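Local coordinates for protein luciferase-like monooxygenase (Streptomyces bottropensis, PDB 7BIP) that probably acts as a luciferase-like monooxygenase in the biosynthesis of the tricyclic aromatic polyketide rishirilide, at residues E125-A136 / V146-R154; V71-F82 / S99-A110. All coordinates share one frame; numbering follows the deposited sequence.

Contact 1 (E125-A136 / V146-R154); sequences ESRARFDEGVEA and VVWEGTFHR. With EDO (1,2-ethanediol), chain J.
A beta-hairpin, formed by strands 146-149 and 154-158, lies against helix 126-142 at the surface of this TIM-barrel protein, and its turn meets the helix through T151 and F152, which pair with E132 and R129. The E132 carboxylate reaches T151 with both oxygens: OE1 takes the backbone N of T151 at 2.8 Å by its syn lone pair, and OE2 takes T151 OG1 at 2.6 Å, also on the syn side. An extended acid suits this place, since one flat group can hold a backbone N-H and a hydroxyl of the same residue. OE1 also accepts from a water that in turn receives W148 NE1 and F152 N, tying the indole and the turn to one carboxylate. G150 passes close by, where a side chain would collide with W148 NE1. F152 is clamped between T151 CG2 on one face and R129 on the other. With CG beside its backbone N (chi1 -66°), R129 lays CG 3.5 Å from the ring centroid, and its guanidinium then runs on over F152 CD1, the two planes 29° apart. Further along the helix, small A136 lets the indole come near: its CB sits over the face of W148, 3.7 Å from CE2.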
loop_
_atom_site.group_PDB
_atom_site.type_symbol
_atom_site.label_atom_id
_atom_site.label_comp_id
_atom_site.label_asym_id
_atom_site.label_seq_id
_atom_site.Cartn_x
_atom_site.Cartn_y
_atom_site.Cartn_z
ATOM N N GLU A 125 21.026 15.397 8.633
ATOM C CA GLU A 125 20.876 15.598 7.197
ATOM C C GLU A 125 19.467 15.292 6.715
ATOM O O GLU A 125 19.281 15.019 5.529
ATOM C CB GLU A 125 21.871 14.741 6.411
ATOM C CG GLU A 125 23.114 15.463 5.956
ATOM C CD GLU A 125 23.835 16.055 7.131
ATOM O OE1 GLU A 125 23.821 17.320 7.305
ATOM O OE2 GLU A 125 24.383 15.263 7.933
ATOM N N SER A 126 18.479 15.280 7.612
ATOM C CA SER A 126 17.126 14.946 7.176
ATOM C C SER A 126 16.618 15.923 6.118
ATOM O O SER A 126 15.859 15.525 5.230
ATOM C CB SER A 126 16.172 14.899 8.372
ATOM O OG SER A 126 16.098 16.171 8.985
ATOM N N ARG A 127 17.047 17.189 6.165
ATOM C CA ARG A 127 16.612 18.138 5.139
ATOM C C ARG A 127 17.130 17.742 3.761
ATOM O O ARG A 127 16.398 17.809 2.766
ATOM C CB ARG A 127 17.067 19.558 5.467
ATOM C CG ARG A 127 16.383 20.597 4.579
ATOM C CD ARG A 127 17.335 21.155 3.528
ATOM N NE ARG A 127 18.672 21.408 4.075
ATOM C CZ ARG A 127 19.814 21.157 3.436
ATOM N NH1 ARG A 127 20.969 21.423 4.025
ATOM N NH2 ARG A 127 19.808 20.640 2.212
ATOM N N ALA A 128 18.402 17.343 3.677
ATOM C CA ALA A 128 18.924 16.876 2.395
ATOM C C ALA A 128 18.242 15.586 1.961
ATOM O O ALA A 128 17.936 15.410 0.778
ATOM C CB ALA A 128 20.442 16.687 2.464
ATOM N N ARG A 129 17.982 14.674 2.904
ATOM C CA ARG A 129 17.265 13.452 2.555
ATOM C C ARG A 129 15.876 13.761 2.010
ATOM O O ARG A 129 15.392 13.078 1.098
ATOM C CB ARG A 129 17.135 12.546 3.777
ATOM C CG ARG A 129 18.436 12.005 4.287
ATOM C CD ARG A 129 18.175 10.983 5.395
ATOM N NE ARG A 129 19.393 10.326 5.851
ATOM C CZ ARG A 129 19.841 9.164 5.396
ATOM N NH1 ARG A 129 19.180 8.499 4.449
ATOM N NH2 ARG A 129 20.965 8.668 5.897
ATOM N N PHE A 130 15.209 14.758 2.592
ATOM C CA PHE A 130 13.874 15.127 2.144
ATOM C C PHE A 130 13.905 15.704 0.734
ATOM O O PHE A 130 13.166 15.251 -0.151
ATOM C CB PHE A 130 13.259 16.130 3.122
ATOM C CG PHE A 130 11.934 16.670 2.674
ATOM C CD1 PHE A 130 10.778 15.952 2.904
ATOM C CD2 PHE A 130 11.847 17.882 2.002
ATOM C CE1 PHE A 130 9.551 16.437 2.488
ATOM C CE2 PHE A 130 10.627 18.364 1.581
ATOM C CZ PHE A 130 9.477 17.647 1.829
ATOM N N ASP A 131 14.747 16.713 0.512
ATOM C CA ASP A 131 14.796 17.355 -0.802
ATOM C C ASP A 131 15.215 16.369 -1.881
ATOM O O ASP A 131 14.649 16.366 -2.981
ATOM C CB ASP A 131 15.751 18.547 -0.778
ATOM C CG ASP A 131 15.189 19.742 -0.007
ATOM O OD1 ASP A 131 13.948 19.874 0.122
ATOM O OD2 ASP A 131 16.003 20.550 0.470
ATOM N N GLU A 132 16.215 15.521 -1.592
ATOM C CA GLU A 132 16.642 14.546 -2.591
ATOM C C GLU A 132 15.600 13.457 -2.796
ATOM O O GLU A 132 15.463 12.944 -3.910
ATOM C CB GLU A 132 17.995 13.940 -2.210
ATOM C CG GLU A 132 19.113 14.962 -2.296
ATOM C CD GLU A 132 20.490 14.336 -2.364
ATOM O OE1 GLU A 132 20.578 13.119 -2.630
ATOM O OE2 GLU A 132 21.479 15.071 -2.159
ATOM N N GLY A 133 14.849 13.097 -1.752
ATOM C CA GLY A 133 13.789 12.117 -1.924
ATOM C C GLY A 133 12.669 12.628 -2.808
ATOM O O GLY A 133 12.182 11.906 -3.687
ATOM N N VAL A 134 12.256 13.884 -2.601
ATOM C CA VAL A 134 11.209 14.469 -3.436
ATOM C C VAL A 134 11.663 14.537 -4.886
ATOM O O VAL A 134 10.932 14.152 -5.809
ATOM C CB VAL A 134 10.820 15.862 -2.911
ATOM C CG1 VAL A 134 9.845 16.534 -3.884
ATOM C CG2 VAL A 134 10.205 15.762 -1.510
ATOM N N GLU A 135 12.876 15.031 -5.113
ATOM C CA GLU A 135 13.323 15.209 -6.488
ATOM C C GLU A 135 13.555 13.875 -7.182
ATOM O O GLU A 135 13.251 13.732 -8.372
ATOM C CB GLU A 135 14.586 16.061 -6.518
ATOM C CG GLU A 135 15.235 16.191 -7.898
ATOM C CD GLU A 135 14.386 16.972 -8.900
ATOM O OE1 GLU A 135 13.321 17.497 -8.519
ATOM O OE2 GLU A 135 14.792 17.047 -10.076
ATOM N N ALA A 136 14.112 12.890 -6.470
ATOM C CA ALA A 136 14.311 11.584 -7.089
ATOM C C ALA A 136 12.980 10.968 -7.502
ATOM O O ALA A 136 12.869 10.398 -8.594
ATOM C CB ALA A 136 15.068 10.653 -6.142
ATOM N N VAL A 146 16.628 7.165 -16.036
ATOM C CA VAL A 146 17.015 8.080 -14.973
ATOM C C VAL A 146 18.320 7.615 -14.346
ATOM O O VAL A 146 18.440 6.466 -13.900
ATOM C CB VAL A 146 15.903 8.169 -13.919
ATOM C CG1 VAL A 146 16.351 9.029 -12.723
ATOM C CG2 VAL A 146 14.636 8.742 -14.551
ATOM N N VAL A 147 19.299 8.508 -14.307
ATOM C CA VAL A 147 20.551 8.268 -13.605
ATOM C C VAL A 147 20.556 9.198 -12.405
ATOM O O VAL A 147 20.641 10.422 -12.555
ATOM C CB VAL A 147 21.771 8.491 -14.499
ATOM C CG1 VAL A 147 23.017 8.177 -13.708
ATOM C CG2 VAL A 147 21.672 7.576 -15.724
ATOM N N TRP A 148 20.400 8.626 -11.219
ATOM C CA TRP A 148 20.295 9.395 -9.984
ATOM C C TRP A 148 21.545 9.120 -9.159
ATOM O O TRP A 148 21.754 7.997 -8.688
ATOM C CB TRP A 148 19.016 9.039 -9.219
ATOM C CG TRP A 148 18.912 9.806 -7.935
ATOM C CD1 TRP A 148 19.154 9.329 -6.675
ATOM C CD2 TRP A 148 18.596 11.193 -7.784
ATOM N NE1 TRP A 148 18.993 10.332 -5.751
ATOM C CE2 TRP A 148 18.645 11.485 -6.401
ATOM C CE3 TRP A 148 18.272 12.218 -8.680
ATOM C CZ2 TRP A 148 18.378 12.762 -5.894
ATOM C CZ3 TRP A 148 17.996 13.481 -8.175
ATOM C CH2 TRP A 148 18.057 13.743 -6.792
ATOM N N GLU A 149 22.386 10.140 -9.007
ATOM C CA GLU A 149 23.661 10.008 -8.319
ATOM C C GLU A 149 23.562 10.681 -6.963
ATOM O O GLU A 149 24.315 11.609 -6.653
ATOM C CB GLU A 149 24.776 10.616 -9.170
ATOM C CG GLU A 149 24.939 9.886 -10.481
ATOM C CD GLU A 149 25.562 8.518 -10.290
ATOM O OE1 GLU A 149 26.109 8.254 -9.196
ATOM O OE2 GLU A 149 25.517 7.705 -11.231
ATOM N N GLY A 150 22.625 10.214 -6.152
ATOM C CA GLY A 150 22.243 10.959 -4.974
ATOM C C GLY A 150 23.191 10.784 -3.808
ATOM O O GLY A 150 24.004 9.857 -3.742
ATOM N N THR A 151 23.046 11.715 -2.862
ATOM C CA THR A 151 23.789 11.652 -1.611
ATOM C C THR A 151 23.449 10.377 -0.851
ATOM O O THR A 151 24.320 9.778 -0.207
ATOM C CB THR A 151 23.475 12.900 -0.769
ATOM O OG1 THR A 151 23.846 14.085 -1.498
ATOM C CG2 THR A 151 24.259 12.888 0.562
ATOM N N PHE A 152 22.208 9.917 -0.962
ATOM C CA PHE A 152 21.728 8.798 -0.170
ATOM C C PHE A 152 21.424 7.560 -0.990
ATOM O O PHE A 152 21.574 6.455 -0.475
ATOM C CB PHE A 152 20.499 9.234 0.635
ATOM C CG PHE A 152 20.759 10.475 1.414
ATOM C CD1 PHE A 152 21.565 10.429 2.550
ATOM C CD2 PHE A 152 20.314 11.710 0.959
ATOM C CE1 PHE A 152 21.874 11.585 3.258
ATOM C CE2 PHE A 152 20.631 12.878 1.655
ATOM C CZ PHE A 152 21.407 12.816 2.804
ATOM N N HIS A 153 21.045 7.707 -2.257
ATOM C CA HIS A 153 20.803 6.554 -3.115
ATOM C C HIS A 153 21.372 6.827 -4.495
ATOM O O HIS A 153 21.280 7.951 -4.990
ATOM C CB HIS A 153 19.304 6.250 -3.216
ATOM C CG HIS A 153 18.636 6.104 -1.886
ATOM N ND1 HIS A 153 17.867 7.099 -1.319
ATOM C CD2 HIS A 153 18.659 5.087 -0.991
ATOM C CE1 HIS A 153 17.430 6.693 -0.140
ATOM N NE2 HIS A 153 17.892 5.476 0.080
ATOM N N ARG A 154 21.978 5.806 -5.104
ATOM C CA ARG A 154 22.517 5.913 -6.452
ATOM C C ARG A 154 21.977 4.772 -7.299
ATOM O O ARG A 154 22.088 3.603 -6.915
ATOM C CB ARG A 154 24.042 5.883 -6.451
ATOM C CG ARG A 154 24.650 7.020 -5.649
ATOM C CD ARG A 154 26.169 6.985 -5.724
ATOM N NE ARG A 154 26.721 6.159 -4.652
ATOM C CZ ARG A 154 27.702 5.282 -4.815
ATOM N NH1 ARG A 154 28.251 5.112 -6.008
ATOM N NH2 ARG A 154 28.132 4.578 -3.780
HETATM C C1 EDO J . 26.853 6.120 -14.089
HETATM O O1 EDO J . 27.099 4.752 -13.733
HETATM C C2 EDO J . 27.751 7.029 -13.259
HETATM O O2 EDO J . 27.420 8.401 -13.515
HETATM O O HOH W 1 19.749 10.573 -2.790
#

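Contact 2 (V71-F82 / S99-A110); sequences VRLVTGAVLPVF and SQGRLDVGFGRA
The carbonyl oxygen of G106 is gripped twice by the neighbouring strand: T75 OG1 donates to it at 2.9 Å and V78 N also at 2.9 Å. T75 can do this because its OG1 stands between its own backbone N and carbonyl carbon (chi1 57°), facing the next strand. The two donors straddle a beta bulge, where the parallel register of strands 72-78 and 103-107 slips by one between T75 and V78, the span that holds the cis peptide bond between G76 and A77. G106 has to be small, since a CB here would strike T75 O. Beyond the bulge, G108 N resumes the pairing with V78 O at 2.8 Å, and V78 CG2 packs 3.6 Å from F107 CD1. At the other end, R72 bends at chi3 (68°) and forms a side-on salt bridge with D104, NE to OD2 at 2.9 Å in the guanidinium plane and NH2 to OD1 at 3.0 Å from above the carboxylate plane. NH2 also donates to G101 O, while R102 O lies over one face of the guanidinium. A leucine in place of R72 would probably leave the buried D104 carboxylate without its mate and G101 O without this donor. R102, just before strand 103-107, answers in turn: its NH1 reaches V71 O at 2.8 Å, and L73 CD2 covers one guanidinium face. Thus, within this beta-alpha-beta unit, paired charge and arginine-to-carbonyl bonds secure the strand starts, whereas at the bulge the T75 hydroxyl supplies an extra donor and G106 the room for close backbones.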
loop_
_atom_site.group_PDB
_atom_site.type_symbol
_atom_site.label_atom_id
_atom_site.label_comp_id
_atom_site.label_asym_id
_atom_site.label_seq_id
_atom_site.Cartn_x
_atom_site.Cartn_y
_atom_site.Cartn_z
ATOM N N VAL A 71 -13.927 11.332 -5.163
ATOM C CA VAL A 71 -13.096 12.025 -4.189
ATOM C C VAL A 71 -11.612 11.838 -4.530
ATOM O O VAL A 71 -11.175 10.754 -4.937
ATOM C CB VAL A 71 -13.468 11.494 -2.790
ATOM C CG1 VAL A 71 -12.886 10.094 -2.531
ATOM C CG2 VAL A 71 -13.128 12.462 -1.712
ATOM N N ARG A 72 -10.825 12.898 -4.383
ATOM C CA ARG A 72 -9.389 12.728 -4.575
ATOM C C ARG A 72 -8.760 12.063 -3.347
ATOM O O ARG A 72 -9.341 12.031 -2.261
ATOM C CB ARG A 72 -8.724 14.073 -4.873
ATOM C CG ARG A 72 -9.263 14.726 -6.167
ATOM C CD ARG A 72 -8.364 15.860 -6.671
ATOM N NE ARG A 72 -7.063 15.382 -7.157
ATOM C CZ ARG A 72 -6.857 14.801 -8.338
ATOM N NH1 ARG A 72 -7.862 14.607 -9.179
ATOM N NH2 ARG A 72 -5.631 14.402 -8.667
ATOM N N LEU A 73 -7.567 11.499 -3.543
ATOM C CA LEU A 73 -6.814 10.843 -2.476
ATOM C C LEU A 73 -5.517 11.611 -2.270
ATOM O O LEU A 73 -4.783 11.845 -3.230
ATOM C CB LEU A 73 -6.503 9.377 -2.831
ATOM C CG LEU A 73 -7.645 8.373 -3.005
ATOM C CD1 LEU A 73 -8.718 8.502 -1.911
ATOM C CD2 LEU A 73 -8.273 8.520 -4.371
ATOM N N VAL A 74 -5.223 12.006 -1.028
ATOM C CA VAL A 74 -4.078 12.879 -0.772
ATOM C C VAL A 74 -3.226 12.328 0.362
ATOM O O VAL A 74 -3.738 12.043 1.449
ATOM C CB VAL A 74 -4.522 14.317 -0.440
ATOM C CG1 VAL A 74 -3.295 15.248 -0.382
ATOM C CG2 VAL A 74 -5.546 14.816 -1.454
ATOM N N THR A 75 -1.917 12.213 0.129
ATOM C CA THR A 75 -1.011 11.910 1.232
ATOM C C THR A 75 -0.684 13.196 1.986
ATOM O O THR A 75 -0.305 14.204 1.383
ATOM C CB THR A 75 0.276 11.226 0.748
ATOM O OG1 THR A 75 0.958 12.027 -0.229
ATOM C CG2 THR A 75 -0.042 9.867 0.136
ATOM N N GLY A 76 -0.880 13.173 3.301
ATOM C CA GLY A 76 -0.547 14.306 4.141
ATOM C C GLY A 76 0.151 13.861 5.416
ATOM O O GLY A 76 -0.435 13.946 6.500
ATOM N N ALA A 77 1.397 13.395 5.327
ATOM C CA ALA A 77 2.218 13.415 4.114
ATOM C C ALA A 77 3.146 12.206 4.123
ATOM O O ALA A 77 3.470 11.700 5.204
ATOM C CB ALA A 77 3.029 14.701 4.046
ATOM N N VAL A 78 3.566 11.719 2.946
ATOM C CA VAL A 78 4.582 10.673 2.942
ATOM C C VAL A 78 5.893 11.259 3.459
ATOM O O VAL A 78 6.166 12.464 3.329
ATOM C CB VAL A 78 4.771 10.037 1.550
ATOM C CG1 VAL A 78 3.493 9.315 1.111
ATOM C CG2 VAL A 78 5.198 11.085 0.535
ATOM N N LEU A 79 6.706 10.405 4.084
ATOM C CA LEU A 79 7.968 10.841 4.682
ATOM C C LEU A 79 9.139 10.280 3.885
ATOM O O LEU A 79 9.613 9.167 4.159
ATOM C CB LEU A 79 8.051 10.414 6.152
ATOM C CG LEU A 79 6.903 10.887 7.058
ATOM C CD1 LEU A 79 7.091 10.330 8.473
ATOM C CD2 LEU A 79 6.825 12.412 7.095
ATOM N N PRO A 80 9.657 11.009 2.895
ATOM C CA PRO A 80 10.733 10.444 2.067
ATOM C C PRO A 80 11.959 10.026 2.860
ATOM O O PRO A 80 12.681 9.123 2.411
ATOM C CB PRO A 80 11.055 11.574 1.073
ATOM C CG PRO A 80 10.349 12.784 1.576
ATOM C CD PRO A 80 9.205 12.323 2.404
ATOM N N VAL A 81 12.191 10.614 4.042
ATOM C CA VAL A 81 13.377 10.278 4.829
ATOM C C VAL A 81 13.400 8.804 5.222
ATOM O O VAL A 81 14.478 8.233 5.440
ATOM C CB VAL A 81 13.476 11.209 6.061
ATOM C CG1 VAL A 81 12.351 10.951 7.067
ATOM C CG2 VAL A 81 14.836 11.089 6.733
ATOM N N PHE A 82 12.238 8.151 5.298
ATOM C CA PHE A 82 12.174 6.800 5.842
ATOM C C PHE A 82 11.914 5.749 4.782
ATOM O O PHE A 82 11.597 4.604 5.117
ATOM C CB PHE A 82 11.099 6.700 6.927
ATOM C CG PHE A 82 11.409 7.506 8.141
ATOM C CD1 PHE A 82 12.711 7.602 8.602
ATOM C CD2 PHE A 82 10.406 8.188 8.807
ATOM C CE1 PHE A 82 13.004 8.366 9.721
ATOM C CE2 PHE A 82 10.693 8.944 9.929
ATOM C CZ PHE A 82 11.995 9.040 10.376
ATOM N N SER A 99 -6.486 4.535 -8.720
ATOM C CA SER A 99 -7.466 5.585 -8.471
ATOM C C SER A 99 -7.899 6.317 -9.736
ATOM O O SER A 99 -8.725 7.227 -9.643
ATOM C CB SER A 99 -6.890 6.596 -7.468
ATOM O OG SER A 99 -5.955 7.459 -8.120
ATOM N N GLN A 100 -7.360 5.948 -10.900
ATOM C CA GLN A 100 -7.685 6.589 -12.184
ATOM C C GLN A 100 -7.458 8.106 -12.124
ATOM O O GLN A 100 -8.299 8.923 -12.523
ATOM C CB GLN A 100 -9.108 6.222 -12.637
ATOM C CG GLN A 100 -9.290 4.693 -12.712
ATOM C CD GLN A 100 -10.315 4.242 -13.732
ATOM O OE1 GLN A 100 -11.257 4.968 -14.054
ATOM N NE2 GLN A 100 -10.131 3.031 -14.252
ATOM N N GLY A 101 -6.277 8.479 -11.622
ATOM C CA GLY A 101 -5.817 9.853 -11.705
ATOM C C GLY A 101 -6.292 10.786 -10.615
ATOM O O GLY A 101 -6.285 12.005 -10.825
ATOM N N ARG A 102 -6.679 10.264 -9.445
ATOM C CA ARG A 102 -7.249 11.085 -8.378
ATOM C C ARG A 102 -6.254 11.390 -7.262
ATOM O O ARG A 102 -6.645 11.969 -6.243
ATOM C CB ARG A 102 -8.489 10.403 -7.784
ATOM C CG ARG A 102 -9.695 10.353 -8.729
ATOM C CD ARG A 102 -10.903 9.704 -8.056
ATOM N NE ARG A 102 -10.762 8.249 -7.916
ATOM C CZ ARG A 102 -11.210 7.551 -6.872
ATOM N NH1 ARG A 102 -11.802 8.170 -5.857
ATOM N NH2 ARG A 102 -11.060 6.231 -6.840
ATOM N N LEU A 103 -4.975 11.055 -7.442
ATOM C CA LEU A 103 -3.981 11.167 -6.380
ATOM C C LEU A 103 -3.273 12.522 -6.406
ATOM O O LEU A 103 -2.854 13.000 -7.464
ATOM C CB LEU A 103 -2.940 10.047 -6.527
ATOM C CG LEU A 103 -1.745 10.035 -5.571
ATOM C CD1 LEU A 103 -2.209 9.777 -4.143
ATOM C CD2 LEU A 103 -0.766 8.956 -5.993
ATOM N N ASP A 104 -3.123 13.127 -5.223
ATOM C CA ASP A 104 -2.224 14.251 -4.992
ATOM C C ASP A 104 -1.256 13.845 -3.891
ATOM O O ASP A 104 -1.673 13.245 -2.894
ATOM C CB ASP A 104 -2.992 15.519 -4.559
ATOM C CG ASP A 104 -4.145 15.851 -5.493
ATOM O OD1 ASP A 104 -3.922 15.917 -6.713
ATOM O OD2 ASP A 104 -5.278 16.033 -5.005
ATOM N N VAL A 105 0.033 14.163 -4.054
ATOM C CA VAL A 105 1.060 13.610 -3.168
ATOM C C VAL A 105 1.695 14.740 -2.363
ATOM O O VAL A 105 2.528 15.502 -2.870
ATOM C CB VAL A 105 2.125 12.823 -3.930
ATOM C CG1 VAL A 105 3.100 12.209 -2.922
ATOM C CG2 VAL A 105 1.466 11.729 -4.765
ATOM N N GLY A 106 1.335 14.826 -1.087
ATOM C CA GLY A 106 2.080 15.645 -0.148
ATOM C C GLY A 106 3.251 14.873 0.442
ATOM O O GLY A 106 3.120 13.708 0.819
ATOM N N PHE A 107 4.403 15.545 0.493
ATOM C CA PHE A 107 5.633 15.046 1.100
ATOM C C PHE A 107 5.950 15.920 2.309
ATOM O O PHE A 107 5.869 17.146 2.222
ATOM C CB PHE A 107 6.836 15.125 0.135
ATOM C CG PHE A 107 6.693 14.336 -1.158
ATOM C CD1 PHE A 107 7.425 13.160 -1.350
ATOM C CD2 PHE A 107 5.918 14.809 -2.207
ATOM C CE1 PHE A 107 7.336 12.438 -2.548
ATOM C CE2 PHE A 107 5.829 14.105 -3.415
ATOM C CZ PHE A 107 6.542 12.909 -3.582
ATOM N N GLY A 108 6.333 15.304 3.432
ATOM C CA GLY A 108 6.562 16.044 4.656
ATOM C C GLY A 108 7.868 15.667 5.336
ATOM O O GLY A 108 8.500 14.663 5.013
ATOM N N ARG A 109 8.259 16.507 6.292
ATOM C CA ARG A 109 9.422 16.248 7.129
ATOM C C ARG A 109 9.001 15.470 8.367
ATOM O O ARG A 109 7.912 15.675 8.911
ATOM C CB ARG A 109 10.101 17.554 7.552
ATOM C CG ARG A 109 10.454 18.491 6.414
ATOM C CD ARG A 109 11.797 18.156 5.795
ATOM N NE ARG A 109 12.853 17.917 6.778
ATOM C CZ ARG A 109 13.618 18.867 7.307
ATOM N NH1 ARG A 109 14.553 18.547 8.193
ATOM N NH2 ARG A 109 13.448 20.135 6.958
ATOM N N ALA A 110 9.867 14.570 8.807
ATOM C CA ALA A 110 9.587 13.882 10.052
ATOM C C ALA A 110 10.033 14.744 11.230
ATOM O O ALA A 110 10.905 15.608 11.109
ATOM C CB ALA A 110 10.294 12.528 10.088
HETATM O O HOH W 2 10.764 13.198 5.285
#

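In the fold
Contact 2 is a buried pair of adjacent barrel strands, its centre about 7 Å from that of the chain; contact 1 lies at the surface, its centre about 22 Å from the chain's centre and about 18 Å from that of contact 2. Helix 126-142 bridges them: one side carries the hairpin of contact 1, while S126 and F130 face contact 2. S126 OG lies 2.9 Å from R109 NH1, probably a hydrogen bond, and F130 CD1 packs 3.5 Å from P80 CG. Contact 1 is away from the known calcium sites, whereas the V74 side chain in contact 2 is about 4 Å from that of K41, a calcium site seen in this protein although no ion is bound to this chain here.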